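Local coordinates for protein lovastatin nonaketide synthase mokA (Monascus pilosus, PDB 6AD3) that builds the nonaketide chain of lovastatin (monacolin K) as an iterative type I polyketide synthase, represented here by its condensation domain, at residues A[190-193]-A[199-202]; A[338-341]-A[347-350]. The protein carries 1 engineered substitution. All blocks are in the same frame, centred on the assembly; numbering follows the deposited sequence.

Interaction 1. Residues A[190-193]-A[199-202]; sequences LVDF and EHLF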
ATOM      1  N   LEU A 190       7.595   8.061 -15.724  1.00 15.19           N
ATOM      2  CA  LEU A 190       8.580   8.820 -14.956  1.00 15.04           C
ATOM      3  C   LEU A 190       8.686  10.209 -15.550  1.00 16.53           C
ATOM      4  O   LEU A 190       9.144  10.332 -16.677  1.00 16.18           O
ATOM      5  CB  LEU A 190       9.944   8.153 -15.024  1.00 16.55           C
ATOM      6  CG  LEU A 190      10.021   6.724 -14.490  1.00 17.14           C
ATOM      7  CD1 LEU A 190      11.301   6.033 -14.904  1.00 19.51           C
ATOM      8  CD2 LEU A 190       9.872   6.697 -12.985  1.00 16.08           C
ATOM      9  N   VAL A 191       8.102  11.195 -14.859  1.00 15.06           N
ATOM     10  CA  VAL A 191       7.861  12.519 -15.436  1.00 16.77           C
ATOM     11  C   VAL A 191       8.311  13.604 -14.485  1.00 18.20           C
ATOM     12  O   VAL A 191       7.896  13.631 -13.304  1.00 18.93           O
ATOM     13  CB  VAL A 191       6.384  12.727 -15.789  1.00 16.85           C
ATOM     14  CG1 VAL A 191       6.190  14.121 -16.409  1.00 18.61           C
ATOM     15  CG2 VAL A 191       5.902  11.628 -16.695  1.00 19.94           C
ATOM     16  N   ASP A 192       9.138  14.526 -14.999  1.00 17.08           N
ATOM     17  CA  ASP A 192       9.572  15.710 -14.256  1.00 17.42           C
ATOM     18  C   ASP A 192       8.863  16.898 -14.837  1.00 19.43           C
ATOM     19  O   ASP A 192       9.193  17.316 -15.976  1.00 18.74           O
ATOM     20  CB  ASP A 192      11.106  15.890 -14.399  1.00 19.48           C
ATOM     21  CG  ASP A 192      11.618  17.226 -13.821  1.00 22.96           C
ATOM     22  OD1 ASP A 192      10.879  17.886 -13.060  1.00 22.84           O
ATOM     23  OD2 ASP A 192      12.761  17.622 -14.186  1.00 22.90           O
ATOM     24  N   PHE A 193       7.737  17.276 -14.233  1.00 17.71           N
ATOM     25  CA  PHE A 193       7.021  18.520 -14.667  1.00 17.44           C
ATOM     26  C   PHE A 193       7.753  19.711 -14.067  1.00 16.61           C
ATOM     27  O   PHE A 193       8.025  19.737 -12.873  1.00 15.94           O
ATOM     28  CB  PHE A 193       5.570  18.549 -14.163  1.00 18.12           C
ATOM     29  CG  PHE A 193       4.682  17.509 -14.760  1.00 18.62           C
ATOM     30  CD1 PHE A 193       4.206  17.634 -16.046  1.00 18.31           C
ATOM     31  CD2 PHE A 193       4.245  16.433 -13.986  1.00 17.53           C
ATOM     32  CE1 PHE A 193       3.320  16.703 -16.581  1.00 19.26           C
ATOM     33  CE2 PHE A 193       3.392  15.483 -14.509  1.00 19.06           C
ATOM     34  CZ  PHE A 193       2.910  15.602 -15.785  1.00 17.63           C
ATOM     35  N   GLU A 199      11.179  25.116 -10.113  1.00 20.62           N
ATOM     36  CA  GLU A 199      10.146  24.306  -9.494  1.00 19.83           C
ATOM     37  C   GLU A 199       9.900  23.012 -10.280  1.00 17.98           C
ATOM     38  O   GLU A 199       9.967  22.989 -11.538  1.00 17.65           O
ATOM     39  CB  GLU A 199       8.823  25.062  -9.318  1.00 22.12           C
ATOM     40  CG  GLU A 199       8.900  26.279  -8.413  1.00 23.47           C
ATOM     41  CD  GLU A 199       9.029  25.953  -6.947  1.00 26.36           C
ATOM     42  OE1 GLU A 199       9.110  24.757  -6.547  1.00 23.97           O
ATOM     43  OE2 GLU A 199       9.110  26.916  -6.179  1.00 26.16           O
ATOM     44  N   HIS A 200       9.536  21.956  -9.533  1.00 15.98           N
ATOM     45  CA  HIS A 200       9.284  20.640 -10.102  1.00 17.17           C
ATOM     46  C   HIS A 200       8.127  19.952  -9.438  1.00 17.62           C
ATOM     47  O   HIS A 200       7.937  20.092  -8.235  1.00 17.97           O
ATOM     48  CB  HIS A 200      10.505  19.748  -9.886  1.00 17.18           C
ATOM     49  CG  HIS A 200      11.725  20.256 -10.559  1.00 17.72           C
ATOM     50  ND1 HIS A 200      12.033  19.949 -11.859  1.00 19.23           N
ATOM     51  CD2 HIS A 200      12.685  21.106 -10.130  1.00 18.01           C
ATOM     52  CE1 HIS A 200      13.124  20.602 -12.216  1.00 18.66           C
ATOM     53  NE2 HIS A 200      13.520  21.338 -11.192  1.00 19.82           N
ATOM     54  N   LEU A 201       7.506  19.053 -10.200  1.00 17.00           N
ATOM     55  CA  LEU A 201       6.715  17.936  -9.670  1.00 16.28           C
ATOM     56  C   LEU A 201       7.168  16.643 -10.362  1.00 17.22           C
ATOM     57  O   LEU A 201       6.989  16.473 -11.561  1.00 17.03           O
ATOM     58  CB  LEU A 201       5.219  18.191  -9.878  1.00 17.24           C
ATOM     59  CG  LEU A 201       4.281  17.050  -9.483  1.00 16.75           C
ATOM     60  CD1 LEU A 201       4.397  16.793  -8.001  1.00 17.90           C
ATOM     61  CD2 LEU A 201       2.857  17.379  -9.889  1.00 19.44           C
ATOM     62  N   PHE A 202       7.922  15.843  -9.635  1.00 16.08           N
ATOM     63  CA  PHE A 202       8.493  14.621 -10.174  1.00 15.49           C
ATOM     64  C   PHE A 202       7.566  13.476  -9.833  1.00 15.97           C
ATOM     65  O   PHE A 202       7.234  13.279  -8.667  1.00 15.95           O
ATOM     66  CB  PHE A 202       9.856  14.367  -9.550  1.00 17.57           C
ATOM     67  CG  PHE A 202      10.462  13.055  -9.940  1.00 18.50           C
ATOM     68  CD1 PHE A 202      10.513  12.690 -11.260  1.00 24.65           C
ATOM     69  CD2 PHE A 202      10.929  12.185  -8.990  1.00 25.79           C
ATOM     70  CE1 PHE A 202      11.021  11.461 -11.638  1.00 29.65           C
ATOM     71  CE2 PHE A 202      11.474  10.963  -9.357  1.00 29.32           C
ATOM     72  CZ  PHE A 202      11.413  10.562 -10.676  1.00 24.35           C
TER
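Asp192 carries its CG opposite its own backbone N (chi1 172°), and His200 turns its ring opposite its own carbonyl carbon; from neighbouring antiparallel strands, these two torsions swing OD1 and ND1 toward each other over the same face of the sheet. His200 ND1 gives its hydrogen to Asp192 OD1 at 2.7 Å, in an N-H...O angle of 160°. The bond lies close to the imidazole plane and uses the syn lone pair of OD1, although the carboxylate and ring planes are 34° apart. A histidine with a donor nitrogen suits a carboxylate here, since both are buried and each gives the other a polar partner.

Phe193 and Leu201 are a hydrogen-bonded antiparallel pair whose side chains point to the face opposite Asp192, His200 and Phe202. Phe193 N reaches Leu201 O at 2.9 Å, and Leu201 N returns to Phe193 O at 2.8 Å. Phe193 CB lies 4.3 Å from Leu201 CB, and Leu201 O lies at the edge of the Phe193 ring, while Val191 CG1 sits over one face of that ring. Next along, Asp192 and Phe202 make a non-hydrogen-bonded pair, where Phe202 CA sends a C-H toward Val191 O at 3.3 Å.

These strands are the two arms of a hairpin in a mixed sheet, with strand 157-161 beyond the first and strand 100-107 beyond the second. Helix 165-176 packs on the face of Val191, Phe193 and Leu201. Across the sheet, helix 112-125 touches Asp192 and Phe202, and the Phe202 ring meets Phe220 of helix 213-227 edge-to-face.

Interaction 2. Residues A[338-341]-A[347-350]; sequences LLAR and DFSI
Phe348 points its ring from the start of a strand into the side of helix 327-343, and the far rim of that ring, CE1, CZ and CE2, does the touching. Ala340 CB comes in at the edge, in the ring plane, 3.9 Å from Phe348 CE1. Leu339 approaches obliquely, its CB lying 3.8 Å from Phe348 CE2. Between the two, Phe348 CZ stands 3.7 Å from Ala340 N, close against the helix backbone. Alanine suits this position because its single methyl lies at the ring edge and lets the aromatic rim approach the helix backbone.

The ring is aimed at the helix by a chi1 of 58°, which tucks CG between the backbone N and the carbonyl carbon of Phe348. Two residues on, Ile350 also points toward the helix, and its CD1 meets Leu339 CD1 tip to tip at 4.0 Å. Leu339 thus serves both strand residues: its CB and CD1 both touch Phe348 CE2, and CD1 also meets the isoleucine. Beyond the pair of segments, the imidazole of His336 meets the Phe348 ring with the planes near parallel, while Ala435 and Phe437 of the adjoining strand 435-440 touch Leu339 and Ile350.

The side-chain contacts are all between apolar groups, the segments share no hydrogen bond, and the surface buried is a modest 150 Å². Between these segments, dispersion and shape fit hold the helix to the strand, with no directional bond. Such non-directional packing is consistent with the burial of all four touching residues.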
ATOM      1  N   LEU A 338     -10.520   2.192  18.205  1.00 15.58           N
ATOM      2  CA  LEU A 338     -11.501   3.051  17.626  1.00 17.78           C
ATOM      3  C   LEU A 338     -12.483   2.258  16.757  1.00 18.06           C
ATOM      4  O   LEU A 338     -13.695   2.488  16.790  1.00 17.90           O
ATOM      5  CB  LEU A 338     -10.814   4.146  16.814  1.00 18.66           C
ATOM      6  CG  LEU A 338     -11.765   5.131  16.159  1.00 19.13           C
ATOM      7  CD1 LEU A 338     -12.726   5.745  17.172  1.00 20.95           C
ATOM      8  CD2 LEU A 338     -10.967   6.214  15.456  1.00 19.18           C
ATOM      9  N   LEU A 339     -11.969   1.303  15.987  1.00 17.35           N
ATOM     10  CA  LEU A 339     -12.825   0.488  15.162  1.00 17.24           C
ATOM     11  C   LEU A 339     -13.807  -0.286  16.033  1.00 16.59           C
ATOM     12  O   LEU A 339     -14.989  -0.418  15.690  1.00 18.77           O
ATOM     13  CB  LEU A 339     -12.018  -0.463  14.307  1.00 15.48           C
ATOM     14  CG  LEU A 339     -11.233   0.198  13.164  1.00 17.17           C
ATOM     15  CD1 LEU A 339     -10.235  -0.789  12.573  1.00 18.70           C
ATOM     16  CD2 LEU A 339     -12.160   0.671  12.087  1.00 18.14           C
ATOM     17  N   ALA A 340     -13.308  -0.857  17.123  1.00 18.26           N
ATOM     18  CA  ALA A 340     -14.190  -1.599  18.026  1.00 19.25           C
ATOM     19  C   ALA A 340     -15.257  -0.658  18.603  1.00 19.43           C
ATOM     20  O   ALA A 340     -16.442  -1.039  18.714  1.00 20.64           O
ATOM     21  CB  ALA A 340     -13.387  -2.246  19.146  1.00 20.51           C
ATOM     22  N   ARG A 341     -14.846   0.519  19.062  1.00 18.78           N
ATOM     23  CA  ARG A 341     -15.820   1.482  19.581  1.00 20.69           C
ATOM     24  C   ARG A 341     -16.891   1.815  18.589  1.00 22.55           C
ATOM     25  O   ARG A 341     -18.052   1.863  18.937  1.00 20.08           O
ATOM     26  CB  ARG A 341     -15.176   2.771  20.039  1.00 22.74           C
ATOM     27  CG  ARG A 341     -14.313   2.646  21.259  1.00 26.62           C
ATOM     28  CD  ARG A 341     -13.905   4.010  21.772  1.00 24.95           C
ATOM     29  NE  ARG A 341     -13.075   3.856  22.956  1.00 27.88           N
ATOM     30  CZ  ARG A 341     -12.565   4.871  23.632  1.00 29.10           C
ATOM     31  NH1 ARG A 341     -12.797   6.111  23.214  1.00 29.60           N
ATOM     32  NH2 ARG A 341     -11.881   4.652  24.745  1.00 30.49           N
ATOM     33  N   ASP A 347     -14.963  -9.026  17.429  1.00 18.89           N
ATOM     34  CA  ASP A 347     -14.183  -9.991  16.654  1.00 21.09           C
ATOM     35  C   ASP A 347     -14.142  -9.553  15.194  1.00 18.50           C
ATOM     36  O   ASP A 347     -15.140  -9.662  14.456  1.00 17.90           O
ATOM     37  CB  ASP A 347     -14.758 -11.401  16.794  1.00 22.10           C
ATOM     38  CG  ASP A 347     -14.057 -12.436  15.909  1.00 25.77           C
ATOM     39  OD1 ASP A 347     -12.966 -12.180  15.339  1.00 19.45           O
ATOM     40  OD2 ASP A 347     -14.645 -13.525  15.747  1.00 25.19           O
ATOM     41  N   PHE A 348     -13.024  -8.933  14.824  1.00 20.34           N
ATOM     42  CA  PHE A 348     -12.828  -8.514  13.454  1.00 17.65           C
ATOM     43  C   PHE A 348     -11.351  -8.506  13.139  1.00 17.77           C
ATOM     44  O   PHE A 348     -10.517  -8.560  14.049  1.00 16.18           O
ATOM     45  CB  PHE A 348     -13.451  -7.121  13.178  1.00 16.67           C
ATOM     46  CG  PHE A 348     -12.920  -6.007  14.050  1.00 16.70           C
ATOM     47  CD1 PHE A 348     -13.439  -5.801  15.344  1.00 17.85           C
ATOM     48  CD2 PHE A 348     -11.845  -5.195  13.631  1.00 17.05           C
ATOM     49  CE1 PHE A 348     -12.990  -4.747  16.131  1.00 17.99           C
ATOM     50  CE2 PHE A 348     -11.381  -4.166  14.435  1.00 17.36           C
ATOM     51  CZ  PHE A 348     -11.908  -3.985  15.703  1.00 16.52           C
ATOM     52  N   SER A 349     -11.025  -8.361  11.852  1.00 16.63           N
ATOM     53  CA  SER A 349      -9.626  -8.454  11.449  1.00 16.15           C
ATOM     54  C   SER A 349      -9.135  -7.196  10.776  1.00 15.51           C
ATOM     55  O   SER A 349      -9.916  -6.427  10.192  1.00 14.98           O
ATOM     56  CB  SER A 349      -9.425  -9.667  10.522  1.00 17.57           C
ATOM     57  OG  SER A 349      -9.674 -10.891  11.196  1.00 18.21           O
ATOM     58  N   ILE A 350      -7.848  -6.940  10.943  1.00 13.95           N
ATOM     59  CA  ILE A 350      -7.206  -5.811  10.313  1.00 14.14           C
ATOM     60  C   ILE A 350      -6.048  -6.320   9.477  1.00 14.03           C
ATOM     61  O   ILE A 350      -5.126  -6.967   9.996  1.00 14.08           O
ATOM     62  CB  ILE A 350      -6.663  -4.813  11.350  1.00 14.16           C
ATOM     63  CG1 ILE A 350      -7.820  -4.285  12.270  1.00 15.51           C
ATOM     64  CG2 ILE A 350      -5.937  -3.655  10.624  1.00 14.01           C
ATOM     65  CD1 ILE A 350      -7.355  -3.433  13.444  1.00 14.98           C
TER

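Both contacts are buried, yet they lie on opposite sides of the chain's centre, about 40 Å apart between centres, and share no strand or helix. Interaction 1 joins two strands within one mixed sheet, so backbone bonds fix its register and a polar side-chain bond is added on one face. Interaction 2 instead seats a helix against a strand of the other large mixed sheet, and rests on apolar packing between the segments, over less than half the buried area. Phenylalanines serve both places. Sitting in different sheets, the contacts probably belong to the two lobes of the pseudodimeric fold known for condensation domains.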